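Local coordinates for uncharacterized aldehyde dehydrogenase AldY (Bacillus subtilis, PDB 4DNG), which probably oxidises aldehydes to carboxylates with NAD+ as acceptor and may contribute to protecting cells against stress from ethanol and related compounds, at residues G145-I150 with L170-V175; S151-P156 with K177-T182; V262-D267 with I294-V299. All coordinates share one frame; numbering follows the deposited sequence.

How the contacts relate
Following the chain from the N terminus, strand 135-150 supplies residues 145-150 to contact 1 and runs on into the loop 151-156 of contact 2. Helix 156-169 then carries the chain back, so that 170-175 closes contact 1 and 177-182 closes contact 2 just after it. The two contacts therefore cross rather than nest, and they touch where Ser149 meets Lys177; together they bind the strands and following loops of one beta-alpha-beta unit. Contact 3 comes later, in series, with its centre about 45 Å from that of contact 1. It closes the excursion through helix 268-281 and ties strands 258-262 and 290-296 in a second sheet.

Contact 1: residues G145-I150 with L170-V175; sequences GVISSI and LGNSVV
Val146, Ile147 and Ser148 pair in parallel with Ser173, Val174 and Val175, the two strands of a beta-alpha-beta crossover whose connecting helix is 156-169, in the NAD-binding fold of an aldehyde dehydrogenase. Side chains alternate between the two faces of the sheet. On the face of Ile147 and Val174, the CB of Ile147 meets CG2 of Val174 at 4.3 Å, while CG1 of that valine leans toward Ser149 CB, and Ala167 of the connecting helix touches both branched residues. On the other face Val146 and Ser173 are neighbours: the CG2 methyl of Val146 lies 3.2 Å from OG of Ser173, a hydroxyl that also makes a weak hydrogen bond to Ala53 O. Val175 shares this face and packs against Leu46 and Phe50 of helix 43-60. The backbone bonds alternate across the pair, for example Ile147 N to Ser173 O at 2.9 Å and Val175 N to Ile147 O.

Just before strand 173-177 begins, Asn172 extends the contact. The Asn172 side chain crosses that of Ile147 at a slant, Asn172 CB lying 3.8 Å from Ile147 CG1. The amide is swung beside its own backbone N (chi1 -53°), a turn that brings OD1 up to the start of the other strand. ND2 is gripped by two carbonyls, Ala167 O and Phe468 O, which should fix the rotation of the flat group. With the amide so held, OD1 receives Gly145 N at 2.8 Å, in the carbonyl plane and almost straight (174°).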
ATOM      1  N   GLY A 145      -2.264 -11.094   9.735  1.00 68.94           N
ATOM      2  CA  GLY A 145      -1.504 -12.340   9.804  1.00 66.42           C
ATOM      3  C   GLY A 145      -0.162 -12.123  10.491  1.00 65.86           C
ATOM      4  O   GLY A 145      -0.104 -11.706  11.661  1.00 75.85           O
ATOM      5  N   VAL A 146       0.918 -12.386   9.774  1.00 56.07           N
ATOM      6  CA  VAL A 146       2.249 -12.315  10.371  1.00 55.72           C
ATOM      7  C   VAL A 146       2.983 -11.084   9.882  1.00 55.44           C
ATOM      8  O   VAL A 146       3.110 -10.884   8.680  1.00 53.27           O
ATOM      9  CB  VAL A 146       3.089 -13.557  10.042  1.00 54.36           C
ATOM     10  CG1 VAL A 146       4.497 -13.399  10.603  1.00 55.41           C
ATOM     11  CG2 VAL A 146       2.405 -14.810  10.578  1.00 57.70           C
ATOM     12  N   ILE A 147       3.478 -10.282  10.823  1.00 53.83           N
ATOM     13  CA  ILE A 147       4.107  -8.998  10.523  1.00 52.19           C
ATOM     14  C   ILE A 147       5.625  -9.209  10.566  1.00 60.21           C
ATOM     15  O   ILE A 147       6.132  -9.805  11.525  1.00 56.91           O
ATOM     16  CB  ILE A 147       3.736  -7.929  11.593  1.00 55.39           C
ATOM     17  CG1 ILE A 147       2.213  -7.836  11.828  1.00 55.11           C
ATOM     18  CG2 ILE A 147       4.345  -6.565  11.274  1.00 55.85           C
ATOM     19  CD1 ILE A 147       1.392  -7.472  10.604  1.00 54.99           C
ATOM     20  N   SER A 148       6.326  -8.731   9.527  1.00 62.23           N
ATOM     21  CA  SER A 148       7.776  -8.613   9.533  1.00 53.99           C
ATOM     22  C   SER A 148       8.185  -7.189   9.902  1.00 54.30           C
ATOM     23  O   SER A 148       7.879  -6.217   9.189  1.00 47.34           O
ATOM     24  CB  SER A 148       8.381  -9.007   8.196  1.00 58.58           C
ATOM     25  OG  SER A 148       9.738  -9.398   8.359  1.00 60.15           O
ATOM     26  N   SER A 149       8.912  -7.086  11.006  1.00 55.39           N
ATOM     27  CA  SER A 149       9.221  -5.797  11.628  1.00 50.97           C
ATOM     28  C   SER A 149      10.728  -5.607  11.781  1.00 52.89           C
ATOM     29  O   SER A 149      11.402  -6.486  12.318  1.00 48.05           O
ATOM     30  CB  SER A 149       8.537  -5.746  12.985  1.00 50.11           C
ATOM     31  OG  SER A 149       8.960  -4.635  13.724  1.00 62.44           O
ATOM     32  N   ILE A 150      11.238  -4.471  11.287  1.00 55.75           N
ATOM     33  CA  ILE A 150      12.665  -4.148  11.266  1.00 51.23           C
ATOM     34  C   ILE A 150      12.885  -2.735  11.787  1.00 60.17           C
ATOM     35  O   ILE A 150      12.256  -1.783  11.306  1.00 66.01           O
ATOM     36  CB  ILE A 150      13.235  -4.203   9.838  1.00 52.17           C
ATOM     37  CG1 ILE A 150      13.036  -5.592   9.227  1.00 54.48           C
ATOM     38  CG2 ILE A 150      14.714  -3.772   9.797  1.00 42.69           C
ATOM     39  CD1 ILE A 150      13.143  -5.612   7.717  1.00 51.70           C
ATOM     40  N   LEU A 170      -4.111  -6.358  17.411  1.00 69.46           N
ATOM     41  CA  LEU A 170      -5.092  -6.673  16.384  1.00 65.18           C
ATOM     42  C   LEU A 170      -4.965  -8.111  15.895  1.00 66.55           C
ATOM     43  O   LEU A 170      -5.315  -8.445  14.751  1.00 70.90           O
ATOM     44  CB  LEU A 170      -4.998  -5.644  15.247  1.00 62.53           C
ATOM     45  CG  LEU A 170      -5.331  -4.215  15.716  1.00 60.97           C
ATOM     46  CD1 LEU A 170      -4.771  -3.160  14.785  1.00 57.02           C
ATOM     47  CD2 LEU A 170      -6.838  -4.043  15.883  1.00 62.38           C
ATOM     48  N   GLY A 171      -4.450  -8.959  16.775  1.00 64.10           N
ATOM     49  CA  GLY A 171      -4.463 -10.401  16.566  1.00 65.80           C
ATOM     50  C   GLY A 171      -3.417 -10.924  15.617  1.00 66.51           C
ATOM     51  O   GLY A 171      -3.524 -12.050  15.132  1.00 72.63           O
ATOM     52  N   ASN A 172      -2.407 -10.116  15.334  1.00 65.68           N
ATOM     53  CA  ASN A 172      -1.308 -10.580  14.495  1.00 71.47           C
ATOM     54  C   ASN A 172      -0.200 -11.196  15.337  1.00 64.33           C
ATOM     55  O   ASN A 172      -0.210 -11.097  16.561  1.00 67.43           O
ATOM     56  CB  ASN A 172      -0.748  -9.430  13.660  1.00 71.45           C
ATOM     57  CG  ASN A 172      -1.816  -8.720  12.870  1.00 65.11           C
ATOM     58  OD1 ASN A 172      -2.358  -9.280  11.906  1.00 63.08           O
ATOM     59  ND2 ASN A 172      -2.131  -7.475  13.271  1.00 55.01           N
ATOM     60  N   SER A 173       0.734 -11.849  14.667  1.00 60.08           N
ATOM     61  CA  SER A 173       1.981 -12.269  15.276  1.00 57.81           C
ATOM     62  C   SER A 173       3.090 -11.484  14.594  1.00 57.49           C
ATOM     63  O   SER A 173       2.836 -10.769  13.617  1.00 61.58           O
ATOM     64  CB  SER A 173       2.200 -13.752  15.058  1.00 56.59           C
ATOM     65  OG  SER A 173       2.529 -13.987  13.694  1.00 64.02           O
ATOM     66  N   VAL A 174       4.321 -11.628  15.078  1.00 55.70           N
ATOM     67  CA  VAL A 174       5.385 -10.683  14.718  1.00 54.39           C
ATOM     68  C   VAL A 174       6.726 -11.383  14.769  1.00 56.59           C
ATOM     69  O   VAL A 174       7.076 -12.029  15.768  1.00 58.48           O
ATOM     70  CB  VAL A 174       5.420  -9.471  15.696  1.00 54.07           C
ATOM     71  CG1 VAL A 174       6.485  -8.427  15.314  1.00 49.93           C
ATOM     72  CG2 VAL A 174       4.052  -8.815  15.778  1.00 55.32           C
ATOM     73  N   VAL A 175       7.478 -11.250  13.687  1.00 52.44           N
ATOM     74  CA  VAL A 175       8.884 -11.549  13.722  1.00 54.78           C
ATOM     75  C   VAL A 175       9.641 -10.242  13.596  1.00 58.88           C
ATOM     76  O   VAL A 175       9.492  -9.507  12.597  1.00 56.50           O
ATOM     77  CB  VAL A 175       9.254 -12.500  12.604  1.00 61.35           C
ATOM     78  CG1 VAL A 175      10.778 -12.679  12.533  1.00 58.60           C
ATOM     79  CG2 VAL A 175       8.517 -13.808  12.812  1.00 56.90           C
TER

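Contact 2: residues S151-P156 with K177-T182; sequences SPFNFP and KPDIQT
Ser151 and Lys177 begin the two loops that leave the carboxyl ends of neighbouring parallel strands, 135-150 and 173-177, the edge of the sheet where dinucleotide folds bind their cofactor; the side chain of Pro152 lies about 5 Å from Gly231, part of the NAD+ site by similarity. One hydrogen bond continues the strand pairing, Ser151 N to Lys177 O at 3.2 Å, with the donor tilted from the carbonyl plane. Beyond it, side chains of each loop lie against the side chains and backbone of the other. Ser151 OG passes over CA of Pro178 at 3.6 Å while bonding to Ser160 OG in helix 156-169.

Asp179 reaches across with its CB against the Pro152-Phe153 peptide. Its carboxylate extends away from its own backbone N (chi1 -177°), placing OD1 at the edge of the Phe153 ring, near the ring plane and 3.9 Å from Phe153 CB. The second oxygen turns back: OD2 accepts Gln181 N at 2.8 Å on its anti side, making an Asx turn. Replacing Asp179 with an alanine would probably leave Gln181 N without this acceptor, loosen the turn and open a gap beside Phe153.

Thr182 packs on the backbone of Phe153, OG1 3.5 Å from its CA; OG1 also bonds weakly to Asp179 O in its own loop. Thr182 CB meets Pro156 CB at 4.0 Å, the side chains crossing at about a right angle. The carboxylate's hydrogen bond thus shapes its own loop; apart from the Ser151 N to Lys177 O bond, the Asp179 and Thr182 side chains appear to meet the facing loop mainly by van der Waals contact.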
ATOM      1  N   SER A 151      13.777  -2.588  12.763  1.00 51.76           N
ATOM      2  CA  SER A 151      14.008  -1.293  13.343  1.00 45.61           C
ATOM      3  C   SER A 151      15.473  -0.889  13.295  1.00 51.34           C
ATOM      4  O   SER A 151      16.341  -1.738  13.192  1.00 57.70           O
ATOM      5  CB  SER A 151      13.404  -1.200  14.742  1.00 49.17           C
ATOM      6  OG  SER A 151      13.946  -2.127  15.642  1.00 54.44           O
ATOM      7  N   PRO A 152      15.758   0.422  13.356  1.00 56.60           N
ATOM      8  CA  PRO A 152      17.126   0.861  13.193  1.00 50.23           C
ATOM      9  C   PRO A 152      17.750   1.199  14.539  1.00 51.67           C
ATOM     10  O   PRO A 152      17.121   1.002  15.562  1.00 57.49           O
ATOM     11  CB  PRO A 152      16.940   2.142  12.360  1.00 47.08           C
ATOM     12  CG  PRO A 152      15.670   2.744  12.941  1.00 48.03           C
ATOM     13  CD  PRO A 152      14.854   1.584  13.509  1.00 55.32           C
ATOM     14  N   PHE A 153      18.949   1.774  14.515  1.00 62.12           N
ATOM     15  CA  PHE A 153      19.725   2.072  15.725  1.00 57.08           C
ATOM     16  C   PHE A 153      19.364   3.359  16.441  1.00 63.11           C
ATOM     17  O   PHE A 153      19.880   3.600  17.523  1.00 63.67           O
ATOM     18  CB  PHE A 153      21.200   2.173  15.369  1.00 59.83           C
ATOM     19  CG  PHE A 153      21.541   3.337  14.471  1.00 63.04           C
ATOM     20  CD1 PHE A 153      21.669   4.637  14.991  1.00 68.05           C
ATOM     21  CD2 PHE A 153      21.764   3.137  13.107  1.00 69.32           C
ATOM     22  CE1 PHE A 153      21.988   5.712  14.168  1.00 72.61           C
ATOM     23  CE2 PHE A 153      22.087   4.208  12.274  1.00 71.04           C
ATOM     24  CZ  PHE A 153      22.198   5.496  12.807  1.00 77.25           C
ATOM     25  N   ASN A 154      18.571   4.226  15.811  1.00 64.48           N
ATOM     26  CA  ASN A 154      18.160   5.466  16.459  1.00 70.93           C
ATOM     27  C   ASN A 154      16.721   5.311  16.836  1.00 73.58           C
ATOM     28  O   ASN A 154      15.922   4.866  16.024  1.00 77.55           O
ATOM     29  CB  ASN A 154      18.365   6.694  15.561  1.00 87.07           C
ATOM     30  CG  ASN A 154      17.774   6.520  14.165  1.00112.49           C
ATOM     31  OD1 ASN A 154      16.588   6.225  14.001  1.00108.58           O
ATOM     32  ND2 ASN A 154      18.608   6.724  13.145  1.00132.86           N
ATOM     33  N   PHE A 155      16.393   5.642  18.078  1.00 72.64           N
ATOM     34  CA  PHE A 155      15.036   5.423  18.604  1.00 65.43           C
ATOM     35  C   PHE A 155      14.556   3.990  18.451  1.00 61.53           C
ATOM     36  O   PHE A 155      13.400   3.755  18.082  1.00 68.87           O
ATOM     37  CB  PHE A 155      14.023   6.417  18.010  1.00 72.87           C
ATOM     38  CG  PHE A 155      14.404   7.861  18.207  1.00 90.81           C
ATOM     39  CD1 PHE A 155      14.301   8.458  19.472  1.00 94.93           C
ATOM     40  CD2 PHE A 155      14.876   8.625  17.132  1.00 96.99           C
ATOM     41  CE1 PHE A 155      14.656   9.784  19.657  1.00101.32           C
ATOM     42  CE2 PHE A 155      15.232   9.952  17.312  1.00106.30           C
ATOM     43  CZ  PHE A 155      15.121  10.530  18.577  1.00108.91           C
ATOM     44  N   PRO A 156      15.425   3.018  18.778  1.00 61.49           N
ATOM     45  CA  PRO A 156      15.100   1.589  18.589  1.00 55.33           C
ATOM     46  C   PRO A 156      13.815   1.133  19.292  1.00 59.80           C
ATOM     47  O   PRO A 156      13.030   0.407  18.702  1.00 71.08           O
ATOM     48  CB  PRO A 156      16.308   0.876  19.226  1.00 53.09           C
ATOM     49  CG  PRO A 156      16.870   1.883  20.189  1.00 54.08           C
ATOM     50  CD  PRO A 156      16.734   3.179  19.436  1.00 50.57           C
ATOM     51  N   LYS A 177      13.200  -7.802  14.071  1.00 56.12           N
ATOM     52  CA  LYS A 177      14.657  -7.724  13.999  1.00 61.69           C
ATOM     53  C   LYS A 177      15.217  -6.321  14.246  1.00 59.71           C
ATOM     54  O   LYS A 177      15.130  -5.460  13.364  1.00 56.90           O
ATOM     55  CB  LYS A 177      15.185  -8.229  12.656  1.00 63.30           C
ATOM     56  CG  LYS A 177      16.714  -8.278  12.628  1.00 57.97           C
ATOM     57  CD  LYS A 177      17.254  -8.211  11.211  1.00 61.65           C
ATOM     58  CE  LYS A 177      18.753  -7.949  11.223  1.00 65.75           C
ATOM     59  NZ  LYS A 177      19.050  -6.564  11.694  1.00 69.12           N
ATOM     60  N   PRO A 178      15.799  -6.087  15.443  1.00 55.95           N
ATOM     61  CA  PRO A 178      16.406  -4.791  15.721  1.00 46.64           C
ATOM     62  C   PRO A 178      17.774  -4.760  15.127  1.00 47.73           C
ATOM     63  O   PRO A 178      18.280  -5.775  14.705  1.00 51.36           O
ATOM     64  CB  PRO A 178      16.539  -4.780  17.260  1.00 51.66           C
ATOM     65  CG  PRO A 178      16.605  -6.221  17.658  1.00 55.92           C
ATOM     66  CD  PRO A 178      15.720  -6.934  16.659  1.00 59.85           C
ATOM     67  N   ASP A 179      18.380  -3.593  15.076  1.00 50.60           N
ATOM     68  CA  ASP A 179      19.768  -3.531  14.737  1.00 50.75           C
ATOM     69  C   ASP A 179      20.458  -4.223  15.911  1.00 55.42           C
ATOM     70  O   ASP A 179      20.215  -3.875  17.090  1.00 58.59           O
ATOM     71  CB  ASP A 179      20.193  -2.062  14.626  1.00 52.67           C
ATOM     72  CG  ASP A 179      21.622  -1.898  14.196  1.00 58.13           C
ATOM     73  OD1 ASP A 179      21.861  -1.080  13.296  1.00 77.21           O
ATOM     74  OD2 ASP A 179      22.516  -2.581  14.737  1.00 63.58           O
ATOM     75  N   ILE A 180      21.311  -5.194  15.602  1.00 53.55           N
ATOM     76  CA  ILE A 180      22.053  -5.898  16.645  1.00 52.90           C
ATOM     77  C   ILE A 180      22.690  -4.906  17.643  1.00 57.68           C
ATOM     78  O   ILE A 180      22.633  -5.126  18.858  1.00 59.48           O
ATOM     79  CB  ILE A 180      23.097  -6.909  16.068  1.00 52.33           C
ATOM     80  CG1 ILE A 180      23.716  -7.775  17.200  1.00 59.76           C
ATOM     81  CG2 ILE A 180      24.212  -6.205  15.281  1.00 49.89           C
ATOM     82  CD1 ILE A 180      22.719  -8.641  17.955  1.00 58.34           C
ATOM     83  N   GLN A 181      23.247  -3.795  17.151  1.00 57.65           N
ATOM     84  CA  GLN A 181      23.920  -2.849  18.048  1.00 59.72           C
ATOM     85  C   GLN A 181      22.986  -2.204  19.061  1.00 63.85           C
ATOM     86  O   GLN A 181      23.445  -1.634  20.039  1.00 66.11           O
ATOM     87  CB  GLN A 181      24.776  -1.810  17.303  1.00 52.51           C
ATOM     88  CG  GLN A 181      26.161  -2.328  16.892  1.00 60.19           C
ATOM     89  CD  GLN A 181      26.992  -2.896  18.056  1.00 68.05           C
ATOM     90  OE1 GLN A 181      27.160  -2.270  19.124  1.00 72.22           O
ATOM     91  NE2 GLN A 181      27.512  -4.094  17.852  1.00 69.90           N
ATOM     92  N   THR A 182      21.682  -2.295  18.829  1.00 63.49           N
ATOM     93  CA  THR A 182      20.704  -1.803  19.804  1.00 63.28           C
ATOM     94  C   THR A 182      19.627  -2.885  20.055  1.00 64.78           C
ATOM     95  O   THR A 182      18.432  -2.591  20.160  1.00 72.24           O
ATOM     96  CB  THR A 182      20.062  -0.489  19.305  1.00 58.82           C
ATOM     97  OG1 THR A 182      19.669  -0.678  17.955  1.00 53.36           O
ATOM     98  CG2 THR A 182      21.069   0.674  19.310  1.00 57.73           C
TER

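Contact 3: residues V262-D267 with I294-V299; sequences VLSDAD and IVHQDV
Val262 and its partners Ile294 and His296 are joined by two backbone hydrogen bonds, Val262 N to Ile294 O at 2.8 Å and His296 N to Val262 O at 3.0 Å. A weak hydrogen bond follows within the second segment: His296, at the N-cap of helix 297-313, accepts Asp298 N on its ND1. A chi1 of -170° carries the imidazole away from its backbone N to the side of Ser264, and chi2 near -89° turns a face to it. The CB of that serine sits over the middle of the ring, 3.4 Å from the centroid and only 14° off the normal, a clear CH-pi contact, while its OG bonds to Asp395 OD2.

The contact lies where parallel neighbours 258-262 and 290-296 of the second sheet end; helix 268-281 lies on the connection between them, and Leu263 to Ala266 form a type I turn. Val262 and Val295 lie side by side and point the same way, with CB of the former 3.9 Å from CG2 of the latter, and Ala271 of helix 268-281 packs on Val262. Farther out, Val299 leans its CG2 methyl on Ser264 O at 3.5 Å and touches Val268.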
ATOM      1  N   VAL A 262      10.653  29.155   9.622  1.00 82.92           N
ATOM      2  CA  VAL A 262      10.475  30.224  10.601  1.00 86.83           C
ATOM      3  C   VAL A 262      10.128  31.509   9.853  1.00 90.78           C
ATOM      4  O   VAL A 262      11.002  32.188   9.294  1.00 91.63           O
ATOM      5  CB  VAL A 262      11.759  30.412  11.449  1.00 82.22           C
ATOM      6  CG1 VAL A 262      11.671  31.664  12.324  1.00 80.31           C
ATOM      7  CG2 VAL A 262      12.033  29.179  12.290  1.00 72.30           C
ATOM      8  N   LEU A 263       8.840  31.831   9.847  1.00 88.81           N
ATOM      9  CA  LEU A 263       8.316  32.876   8.982  1.00 84.05           C
ATOM     10  C   LEU A 263       8.486  34.258   9.605  1.00 89.71           C
ATOM     11  O   LEU A 263       8.797  34.372  10.795  1.00 93.30           O
ATOM     12  CB  LEU A 263       6.843  32.598   8.646  1.00 85.70           C
ATOM     13  CG  LEU A 263       6.392  31.218   8.137  1.00 80.03           C
ATOM     14  CD1 LEU A 263       4.998  31.331   7.531  1.00 81.48           C
ATOM     15  CD2 LEU A 263       7.357  30.610   7.130  1.00 77.03           C
ATOM     16  N   SER A 264       8.269  35.302   8.800  1.00 87.66           N
ATOM     17  CA  SER A 264       8.508  36.685   9.220  1.00 85.53           C
ATOM     18  C   SER A 264       7.795  37.100  10.518  1.00 86.24           C
ATOM     19  O   SER A 264       8.379  37.777  11.357  1.00 86.16           O
ATOM     20  CB  SER A 264       8.193  37.666   8.086  1.00 85.56           C
ATOM     21  OG  SER A 264       6.922  37.419   7.518  1.00 87.86           O
ATOM     22  N   ASP A 265       6.549  36.683  10.696  1.00 89.28           N
ATOM     23  CA  ASP A 265       5.819  37.064  11.905  1.00 96.45           C
ATOM     24  C   ASP A 265       6.108  36.184  13.144  1.00 93.87           C
ATOM     25  O   ASP A 265       5.701  36.523  14.252  1.00 93.11           O
ATOM     26  CB  ASP A 265       4.311  37.218  11.631  1.00 96.49           C
ATOM     27  CG  ASP A 265       3.676  35.949  11.113  1.00 96.30           C
ATOM     28  OD1 ASP A 265       4.404  34.950  10.931  1.00 93.83           O
ATOM     29  OD2 ASP A 265       2.449  35.957  10.879  1.00 96.23           O
ATOM     30  N   ALA A 266       6.820  35.074  12.961  1.00 92.58           N
ATOM     31  CA  ALA A 266       7.116  34.148  14.070  1.00 96.14           C
ATOM     32  C   ALA A 266       7.662  34.797  15.336  1.00100.73           C
ATOM     33  O   ALA A 266       8.348  35.823  15.286  1.00106.82           O
ATOM     34  CB  ALA A 266       8.084  33.078  13.615  1.00102.21           C
ATOM     35  N   ASP A 267       7.357  34.186  16.476  1.00 97.28           N
ATOM     36  CA  ASP A 267       8.038  34.515  17.713  1.00 93.81           C
ATOM     37  C   ASP A 267       9.394  33.833  17.615  1.00 88.04           C
ATOM     38  O   ASP A 267       9.459  32.605  17.608  1.00 87.95           O
ATOM     39  CB  ASP A 267       7.246  33.982  18.910  1.00 95.82           C
ATOM     40  CG  ASP A 267       8.001  34.111  20.232  1.00 99.60           C
ATOM     41  OD1 ASP A 267       9.243  33.927  20.269  1.00 95.56           O
ATOM     42  OD2 ASP A 267       7.337  34.374  21.253  1.00103.36           O
ATOM     43  N   ILE A 294      14.961  26.863   7.911  1.00 76.18           N
ATOM     44  CA  ILE A 294      14.705  27.895   6.935  1.00 84.17           C
ATOM     45  C   ILE A 294      14.102  29.072   7.683  1.00 84.90           C
ATOM     46  O   ILE A 294      13.103  28.924   8.389  1.00 85.12           O
ATOM     47  CB  ILE A 294      13.743  27.382   5.849  1.00 82.73           C
ATOM     48  CG1 ILE A 294      14.256  26.046   5.287  1.00 83.58           C
ATOM     49  CG2 ILE A 294      13.561  28.428   4.761  1.00 73.76           C
ATOM     50  CD1 ILE A 294      13.178  25.136   4.743  1.00 83.40           C
ATOM     51  N   VAL A 295      14.735  30.231   7.547  1.00 77.98           N
ATOM     52  CA  VAL A 295      14.354  31.397   8.307  1.00 78.86           C
ATOM     53  C   VAL A 295      14.240  32.618   7.396  1.00 86.09           C
ATOM     54  O   VAL A 295      15.204  32.972   6.697  1.00 90.92           O
ATOM     55  CB  VAL A 295      15.355  31.675   9.443  1.00 79.23           C
ATOM     56  CG1 VAL A 295      14.906  32.872  10.266  1.00 77.06           C
ATOM     57  CG2 VAL A 295      15.496  30.454  10.340  1.00 81.87           C
ATOM     58  N   HIS A 296      13.056  33.239   7.417  1.00 79.60           N
ATOM     59  CA  HIS A 296      12.765  34.502   6.709  1.00 85.17           C
ATOM     60  C   HIS A 296      13.796  35.557   6.987  1.00 90.57           C
ATOM     61  O   HIS A 296      14.379  35.585   8.083  1.00 95.36           O
ATOM     62  CB  HIS A 296      11.383  35.028   7.106  1.00 82.26           C
ATOM     63  CG  HIS A 296      10.899  36.180   6.258  1.00 86.45           C
ATOM     64  ND1 HIS A 296      11.166  37.471   6.559  1.00 89.19           N
ATOM     65  CD2 HIS A 296      10.139  36.199   5.087  1.00 87.05           C
ATOM     66  CE1 HIS A 296      10.610  38.271   5.631  1.00 87.41           C
ATOM     67  NE2 HIS A 296       9.983  37.492   4.732  1.00 88.45           N
ATOM     68  N   GLN A 297      13.999  36.445   6.008  1.00 85.66           N
ATOM     69  CA  GLN A 297      15.064  37.464   6.050  1.00 87.31           C
ATOM     70  C   GLN A 297      15.050  38.467   7.222  1.00 89.26           C
ATOM     71  O   GLN A 297      16.087  38.679   7.849  1.00 88.81           O
ATOM     72  CB  GLN A 297      15.183  38.199   4.700  1.00 90.39           C
ATOM     73  CG  GLN A 297      13.941  38.972   4.254  1.00 91.78           C
ATOM     74  CD  GLN A 297      14.177  39.826   3.014  1.00 95.60           C
ATOM     75  OE1 GLN A 297      14.698  39.357   1.998  1.00 93.70           O
ATOM     76  NE2 GLN A 297      13.777  41.087   3.089  1.00104.04           N
ATOM     77  N   ASP A 298      13.897  39.078   7.515  1.00 95.05           N
ATOM     78  CA  ASP A 298      13.827  40.165   8.517  1.00100.67           C
ATOM     79  C   ASP A 298      14.072  39.683   9.956  1.00 99.29           C
ATOM     80  O   ASP A 298      14.141  40.496  10.875  1.00107.60           O
ATOM     81  CB  ASP A 298      12.485  40.937   8.464  1.00102.28           C
ATOM     82  CG  ASP A 298      12.124  41.437   7.065  1.00103.77           C
ATOM     83  OD1 ASP A 298      13.026  41.861   6.308  1.00104.62           O
ATOM     84  OD2 ASP A 298      10.914  41.412   6.730  1.00103.19           O
ATOM     85  N   VAL A 299      14.187  38.371  10.148  1.00 89.96           N
ATOM     86  CA  VAL A 299      14.299  37.795  11.490  1.00 90.46           C
ATOM     87  C   VAL A 299      15.463  36.793  11.551  1.00 85.92           C
ATOM     88  O   VAL A 299      15.803  36.251  12.611  1.00 79.37           O
ATOM     89  CB  VAL A 299      12.961  37.166  11.957  1.00 95.16           C
ATOM     90  CG1 VAL A 299      13.022  36.832  13.431  1.00 97.51           C
ATOM     91  CG2 VAL A 299      11.798  38.125  11.722  1.00 91.91           C
TER